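Local coordinates for hypothetical protein (Legionella pneumophila subsp. pneumophila, PDB 4KH9) that is of unknown function but binds calcium and is built from three domains, the second and third related to the immunoglobulin-like E-set families, at residues Y175-H186 with N219-E230. Numbering follows the deposited sequence.
Sequences YGDKLKATISLH and NVFEGTATLDSE
G223 O is held by two groups of the facing strand. A181 N gives it a nearly straight hydrogen bond of 2.7 Å, and the CA-H of K180 adds a weaker contact, with K180 CA 3.3 Å from G223 O. The backbone of G223 also donates to A181 O. The same two-bond pattern joins L179 to A225 and I183 to F221, and makes strands 178-186 and 220-226 an antiparallel pair.

At one end L185 N bonds N219 O, and the N219 side chain supplies the return bond, ND2 to L185 O, 2.8 Å. With CG between backbone N and carbonyl carbon (chi1 68°), ND2 reaches that oxygen. The bond lies in the amide plane of N219, but the donor is 34° out of the L185 carbonyl plane. The H186 ring stands nearly at right angles to this amide.

At the other end the backbone ladder continues through D177 and G176. G176 N reaches L227 O at 2.7 Å, and L227 N bonds D177 O. G176 has a positive phi. Beyond it, the edge of the Y175 ring meets S229 O, in plane, with CD1 3.6 Å from that oxygen.

On the face of K180 and E222, the extended lysine chain slants across the glutamate. K180 NZ and E222 OE2 form a salt bridge of 3.2 Å. T182 and T224 share this face, with V220 and S184 buried at its N219 end. The other face is apolar. L227 CD1 lies 4.0 Å from L179 CB, and both leucines pack on L201. I183 touches A199 and F221 touches V197, on the strand that also carries the calcium ligands D196 and D198. This apolar face turned to the core is consistent with an immunoglobulin-like E-set beta-sandwich, here the central domain.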
ATOM      1  N   TYR A 175      -1.558   6.273  14.777  1.00 33.47           N
ATOM      2  CA  TYR A 175      -2.855   6.643  15.314  1.00 35.42           C
ATOM      3  C   TYR A 175      -2.955   8.170  15.521  1.00 38.44           C
ATOM      4  O   TYR A 175      -2.112   8.754  16.176  1.00 36.58           O
ATOM      5  CB  TYR A 175      -3.125   5.889  16.635  1.00 37.06           C
ATOM      6  CG  TYR A 175      -4.467   6.233  17.238  1.00 39.99           C
ATOM      7  CD1 TYR A 175      -5.625   5.579  16.828  1.00 42.09           C
ATOM      8  CD2 TYR A 175      -4.587   7.241  18.189  1.00 41.50           C
ATOM      9  CE1 TYR A 175      -6.873   5.930  17.340  1.00 43.54           C
ATOM     10  CE2 TYR A 175      -5.830   7.598  18.709  1.00 43.31           C
ATOM     11  CZ  TYR A 175      -6.971   6.942  18.279  1.00 50.11           C
ATOM     12  OH  TYR A 175      -8.202   7.284  18.791  1.00 51.03           O
ATOM     13  N   GLY A 176      -3.981   8.771  14.930  1.00 34.66           N
ATOM     14  CA  GLY A 176      -4.229  10.192  15.047  1.00 34.25           C
ATOM     15  C   GLY A 176      -3.568  11.040  13.999  1.00 37.20           C
ATOM     16  O   GLY A 176      -3.811  12.239  13.967  1.00 37.44           O
ATOM     17  N   ASP A 177      -2.717  10.453  13.134  1.00 32.99           N
ATOM     18  CA  ASP A 177      -2.118  11.269  12.084  1.00 32.78           C
ATOM     19  C   ASP A 177      -3.138  11.639  11.015  1.00 35.46           C
ATOM     20  O   ASP A 177      -4.060  10.865  10.738  1.00 34.60           O
ATOM     21  CB  ASP A 177      -0.957  10.531  11.407  1.00 35.29           C
ATOM     22  CG  ASP A 177       0.315  10.410  12.234  1.00 41.01           C
ATOM     23  OD1 ASP A 177       0.390  11.048  13.306  1.00 39.78           O
ATOM     24  OD2 ASP A 177       1.230   9.677  11.804  1.00 40.49           O
ATOM     25  N   LYS A 178      -2.933  12.776  10.382  1.00 32.09           N
ATOM     26  CA  LYS A 178      -3.707  13.186   9.228  1.00 32.63           C
ATOM     27  C   LYS A 178      -2.949  12.752   7.982  1.00 35.84           C
ATOM     28  O   LYS A 178      -1.767  13.090   7.813  1.00 36.89           O
ATOM     29  CB  LYS A 178      -3.971  14.688   9.231  1.00 34.23           C
ATOM     30  CG  LYS A 178      -4.873  15.142   8.051  1.00 34.17           C
ATOM     31  CD  LYS A 178      -5.797  16.314   8.426  1.00 43.31           C
ATOM     32  CE  LYS A 178      -5.039  17.598   8.714  1.00 50.87           C
ATOM     33  NZ  LYS A 178      -5.944  18.754   8.934  1.00 52.89           N
ATOM     34  N   LEU A 179      -3.609  11.976   7.138  1.00 29.40           N
ATOM     35  CA  LEU A 179      -3.048  11.539   5.869  1.00 28.63           C
ATOM     36  C   LEU A 179      -3.437  12.551   4.799  1.00 30.45           C
ATOM     37  O   LEU A 179      -4.593  12.957   4.758  1.00 28.50           O
ATOM     38  CB  LEU A 179      -3.572  10.126   5.510  1.00 28.22           C
ATOM     39  CG  LEU A 179      -3.069   9.508   4.184  1.00 32.41           C
ATOM     40  CD1 LEU A 179      -3.020   8.025   4.288  1.00 33.31           C
ATOM     41  CD2 LEU A 179      -4.001   9.846   3.038  1.00 33.20           C
ATOM     42  N   LYS A 180      -2.502  12.912   3.922  1.00 25.42           N
ATOM     43  CA  LYS A 180      -2.786  13.759   2.776  1.00 26.24           C
ATOM     44  C   LYS A 180      -2.406  12.987   1.491  1.00 33.72           C
ATOM     45  O   LYS A 180      -1.311  12.441   1.398  1.00 33.17           O
ATOM     46  CB  LYS A 180      -2.063  15.094   2.879  1.00 30.39           C
ATOM     47  CG  LYS A 180      -2.447  16.095   1.803  1.00 45.33           C
ATOM     48  CD  LYS A 180      -1.533  17.318   1.919  1.00 57.97           C
ATOM     49  CE  LYS A 180      -1.821  18.336   0.858  1.00 66.09           C
ATOM     50  NZ  LYS A 180      -0.787  19.410   0.822  1.00 77.20           N
ATOM     51  N   ALA A 181      -3.339  12.892   0.532  1.00 30.38           N
ATOM     52  CA  ALA A 181      -3.096  12.228  -0.742  1.00 29.65           C
ATOM     53  C   ALA A 181      -3.191  13.221  -1.889  1.00 31.30           C
ATOM     54  O   ALA A 181      -3.901  14.227  -1.790  1.00 31.11           O
ATOM     55  CB  ALA A 181      -4.093  11.101  -0.951  1.00 30.65           C
ATOM     56  N   THR A 182      -2.424  12.983  -2.936  1.00 26.81           N
ATOM     57  CA  THR A 182      -2.473  13.779  -4.164  1.00 27.10           C
ATOM     58  C   THR A 182      -2.870  12.829  -5.261  1.00 31.70           C
ATOM     59  O   THR A 182      -2.294  11.749  -5.350  1.00 30.80           O
ATOM     60  CB  THR A 182      -1.153  14.497  -4.433  1.00 38.44           C
ATOM     61  OG1 THR A 182      -0.713  15.100  -3.210  1.00 41.59           O
ATOM     62  CG2 THR A 182      -1.286  15.548  -5.551  1.00 32.51           C
ATOM     63  N   ILE A 183      -3.875  13.210  -6.058  1.00 29.85           N
ATOM     64  CA  ILE A 183      -4.455  12.410  -7.144  1.00 28.89           C
ATOM     65  C   ILE A 183      -4.464  13.292  -8.386  1.00 32.54           C
ATOM     66  O   ILE A 183      -5.097  14.345  -8.387  1.00 29.10           O
ATOM     67  CB  ILE A 183      -5.892  11.922  -6.720  1.00 30.47           C
ATOM     68  CG1 ILE A 183      -5.842  11.076  -5.424  1.00 29.36           C
ATOM     69  CG2 ILE A 183      -6.603  11.164  -7.870  1.00 31.01           C
ATOM     70  CD1 ILE A 183      -7.123  11.210  -4.479  1.00 37.51           C
ATOM     71  N   SER A 184      -3.747  12.869  -9.433  1.00 29.34           N
ATOM     72  CA  SER A 184      -3.616  13.663 -10.662  1.00 28.91           C
ATOM     73  C   SER A 184      -3.850  12.832 -11.904  1.00 32.63           C
ATOM     74  O   SER A 184      -3.396  11.698 -11.989  1.00 29.89           O
ATOM     75  CB  SER A 184      -2.231  14.295 -10.763  1.00 30.16           C
ATOM     76  OG  SER A 184      -1.691  14.592  -9.490  1.00 47.19           O
ATOM     77  N   LEU A 185      -4.564  13.411 -12.864  1.00 29.86           N
ATOM     78  CA  LEU A 185      -4.820  12.777 -14.141  1.00 29.06           C
ATOM     79  C   LEU A 185      -3.964  13.469 -15.197  1.00 35.45           C
ATOM     80  O   LEU A 185      -4.102  14.676 -15.394  1.00 34.58           O
ATOM     81  CB  LEU A 185      -6.316  12.821 -14.505  1.00 28.14           C
ATOM     82  CG  LEU A 185      -6.706  12.037 -15.789  1.00 30.86           C
ATOM     83  CD1 LEU A 185      -6.447  10.530 -15.621  1.00 29.62           C
ATOM     84  CD2 LEU A 185      -8.164  12.265 -16.138  1.00 34.05           C
ATOM     85  N   HIS A 186      -3.097  12.698 -15.887  1.00 34.56           N
ATOM     86  CA  HIS A 186      -2.175  13.254 -16.873  1.00 35.85           C
ATOM     87  C   HIS A 186      -2.279  12.640 -18.274  1.00 41.10           C
ATOM     88  O   HIS A 186      -2.594  11.461 -18.450  1.00 38.10           O
ATOM     89  CB  HIS A 186      -0.725  13.053 -16.406  1.00 37.51           C
ATOM     90  CG  HIS A 186      -0.391  13.684 -15.085  1.00 42.14           C
ATOM     91  ND1 HIS A 186      -0.214  15.055 -14.961  1.00 45.19           N
ATOM     92  CD2 HIS A 186      -0.158  13.106 -13.883  1.00 43.82           C
ATOM     93  CE1 HIS A 186       0.097  15.261 -13.693  1.00 44.45           C
ATOM     94  NE2 HIS A 186       0.168  14.112 -13.014  1.00 44.22           N
ATOM     95  N   ASN A 219      -7.148  19.102 -13.189  1.00 32.66           N
ATOM     96  CA  ASN A 219      -6.807  17.680 -13.225  1.00 33.08           C
ATOM     97  C   ASN A 219      -6.132  17.168 -11.924  1.00 37.61           C
ATOM     98  O   ASN A 219      -5.608  16.057 -11.928  1.00 38.93           O
ATOM     99  CB  ASN A 219      -5.862  17.415 -14.418  1.00 32.51           C
ATOM    100  CG  ASN A 219      -4.489  18.040 -14.235  1.00 51.60           C
ATOM    101  OD1 ASN A 219      -4.338  19.172 -13.745  1.00 41.58           O
ATOM    102  ND2 ASN A 219      -3.458  17.270 -14.515  1.00 42.80           N
ATOM    103  N   VAL A 220      -6.071  17.981 -10.853  1.00 32.77           N
ATOM    104  CA  VAL A 220      -5.407  17.579  -9.607  1.00 31.17           C
ATOM    105  C   VAL A 220      -6.364  17.752  -8.410  1.00 35.53           C
ATOM    106  O   VAL A 220      -7.008  18.805  -8.250  1.00 35.73           O
ATOM    107  CB  VAL A 220      -4.087  18.380  -9.388  1.00 35.10           C
ATOM    108  CG1 VAL A 220      -3.374  17.957  -8.107  1.00 34.39           C
ATOM    109  CG2 VAL A 220      -3.142  18.264 -10.592  1.00 35.35           C
ATOM    110  N   PHE A 221      -6.392  16.724  -7.553  1.00 31.24           N
ATOM    111  CA  PHE A 221      -7.168  16.674  -6.318  1.00 31.50           C
ATOM    112  C   PHE A 221      -6.280  16.339  -5.153  1.00 32.34           C
ATOM    113  O   PHE A 221      -5.358  15.536  -5.286  1.00 28.23           O
ATOM    114  CB  PHE A 221      -8.304  15.626  -6.402  1.00 33.61           C
ATOM    115  CG  PHE A 221      -9.542  16.132  -7.111  1.00 36.79           C
ATOM    116  CD1 PHE A 221      -9.575  16.247  -8.500  1.00 41.58           C
ATOM    117  CD2 PHE A 221     -10.665  16.508  -6.393  1.00 39.23           C
ATOM    118  CE1 PHE A 221     -10.715  16.742  -9.149  1.00 42.18           C
ATOM    119  CE2 PHE A 221     -11.808  16.975  -7.046  1.00 42.32           C
ATOM    120  CZ  PHE A 221     -11.821  17.099  -8.417  1.00 40.34           C
ATOM    121  N   GLU A 222      -6.603  16.917  -3.989  1.00 29.31           N
ATOM    122  CA  GLU A 222      -5.965  16.559  -2.726  1.00 30.17           C
ATOM    123  C   GLU A 222      -7.004  15.924  -1.838  1.00 33.59           C
ATOM    124  O   GLU A 222      -8.160  16.326  -1.872  1.00 34.13           O
ATOM    125  CB  GLU A 222      -5.326  17.776  -2.052  1.00 33.22           C
ATOM    126  CG  GLU A 222      -4.075  18.272  -2.756  1.00 47.48           C
ATOM    127  CD  GLU A 222      -3.472  19.526  -2.154  1.00 79.41           C
ATOM    128  OE1 GLU A 222      -4.233  20.491  -1.905  1.00 82.11           O
ATOM    129  OE2 GLU A 222      -2.231  19.567  -1.996  1.00 77.03           O
ATOM    130  N   GLY A 223      -6.607  14.923  -1.069  1.00 29.40           N
ATOM    131  CA  GLY A 223      -7.521  14.256  -0.160  1.00 28.81           C
ATOM    132  C   GLY A 223      -6.933  14.143   1.231  1.00 33.32           C
ATOM    133  O   GLY A 223      -5.736  13.920   1.368  1.00 33.01           O
ATOM    134  N   THR A 224      -7.754  14.321   2.270  1.00 29.22           N
ATOM    135  CA  THR A 224      -7.300  14.143   3.646  1.00 29.12           C
ATOM    136  C   THR A 224      -8.251  13.243   4.410  1.00 32.20           C
ATOM    137  O   THR A 224      -9.434  13.164   4.075  1.00 30.00           O
ATOM    138  CB  THR A 224      -7.128  15.472   4.425  1.00 34.13           C
ATOM    139  OG1 THR A 224      -8.398  16.094   4.617  1.00 34.19           O
ATOM    140  CG2 THR A 224      -6.151  16.428   3.782  1.00 34.31           C
ATOM    141  N   ALA A 225      -7.724  12.609   5.465  1.00 29.49           N
ATOM    142  CA  ALA A 225      -8.436  11.811   6.452  1.00 31.07           C
ATOM    143  C   ALA A 225      -7.564  11.641   7.678  1.00 34.30           C
ATOM    144  O   ALA A 225      -6.336  11.655   7.564  1.00 35.10           O
ATOM    145  CB  ALA A 225      -8.806  10.443   5.870  1.00 32.87           C
ATOM    146  N   THR A 226      -8.187  11.417   8.830  1.00 30.72           N
ATOM    147  CA  THR A 226      -7.531  11.112  10.100  1.00 31.44           C
ATOM    148  C   THR A 226      -7.461   9.619  10.207  1.00 35.50           C
ATOM    149  O   THR A 226      -8.479   8.941  10.010  1.00 35.22           O
ATOM    150  CB  THR A 226      -8.301  11.753  11.296  1.00 37.54           C
ATOM    151  OG1 THR A 226      -8.252  13.148  11.110  1.00 43.54           O
ATOM    152  CG2 THR A 226      -7.683  11.416  12.667  1.00 30.76           C
ATOM    153  N   LEU A 227      -6.288   9.097  10.555  1.00 31.69           N
ATOM    154  CA  LEU A 227      -6.133   7.655  10.700  1.00 31.69           C
ATOM    155  C   LEU A 227      -6.345   7.332  12.155  1.00 37.61           C
ATOM    156  O   LEU A 227      -5.566   7.748  13.019  1.00 37.01           O
ATOM    157  CB  LEU A 227      -4.764   7.191  10.175  1.00 31.41           C
ATOM    158  CG  LEU A 227      -4.558   7.338   8.666  1.00 35.19           C
ATOM    159  CD1 LEU A 227      -3.101   7.402   8.346  1.00 33.63           C
ATOM    160  CD2 LEU A 227      -5.196   6.187   7.878  1.00 36.55           C
ATOM    161  N   ASP A 228      -7.479   6.703  12.450  1.00 35.53           N
ATOM    162  CA  ASP A 228      -7.810   6.483  13.840  1.00 35.74           C
ATOM    163  C   ASP A 228      -8.292   5.058  14.075  1.00 39.55           C
ATOM    164  O   ASP A 228      -9.031   4.810  15.031  1.00 41.57           O
ATOM    165  CB  ASP A 228      -8.852   7.520  14.314  1.00 38.52           C
ATOM    166  CG  ASP A 228     -10.161   7.576  13.548  1.00 48.74           C
ATOM    167  OD1 ASP A 228     -10.365   6.727  12.638  1.00 46.72           O
ATOM    168  OD2 ASP A 228     -10.985   8.471  13.852  1.00 61.21           O
ATOM    169  N   SER A 229      -7.848   4.114  13.228  1.00 32.79           N
ATOM    170  CA  SER A 229      -8.149   2.700  13.435  1.00 32.70           C
ATOM    171  C   SER A 229      -7.424   2.228  14.703  1.00 36.38           C
ATOM    172  O   SER A 229      -6.272   2.600  14.909  1.00 35.21           O
ATOM    173  CB  SER A 229      -7.711   1.894  12.217  1.00 35.40           C
ATOM    174  OG  SER A 229      -7.867   0.504  12.429  1.00 38.03           O
ATOM    175  N   GLU A 230      -8.094   1.459  15.560  1.00 33.69           N
ATOM    176  CA  GLU A 230      -7.491   0.980  16.811  1.00 34.64           C
ATOM    177  C   GLU A 230      -7.041  -0.468  16.697  1.00 40.96           C
ATOM    178  O   GLU A 230      -6.508  -1.021  17.664  1.00 41.89           O
ATOM    179  CB  GLU A 230      -8.469   1.130  17.991  1.00 35.75           C
ATOM    180  CG  GLU A 230      -8.716   2.579  18.372  1.00 49.47           C
ATOM    181  CD  GLU A 230      -9.693   2.767  19.513  1.00 73.63           C
ATOM    182  OE1 GLU A 230      -9.286   2.581  20.682  1.00 79.79           O
ATOM    183  OE2 GLU A 230     -10.862   3.119  19.243  1.00 61.60           O
TER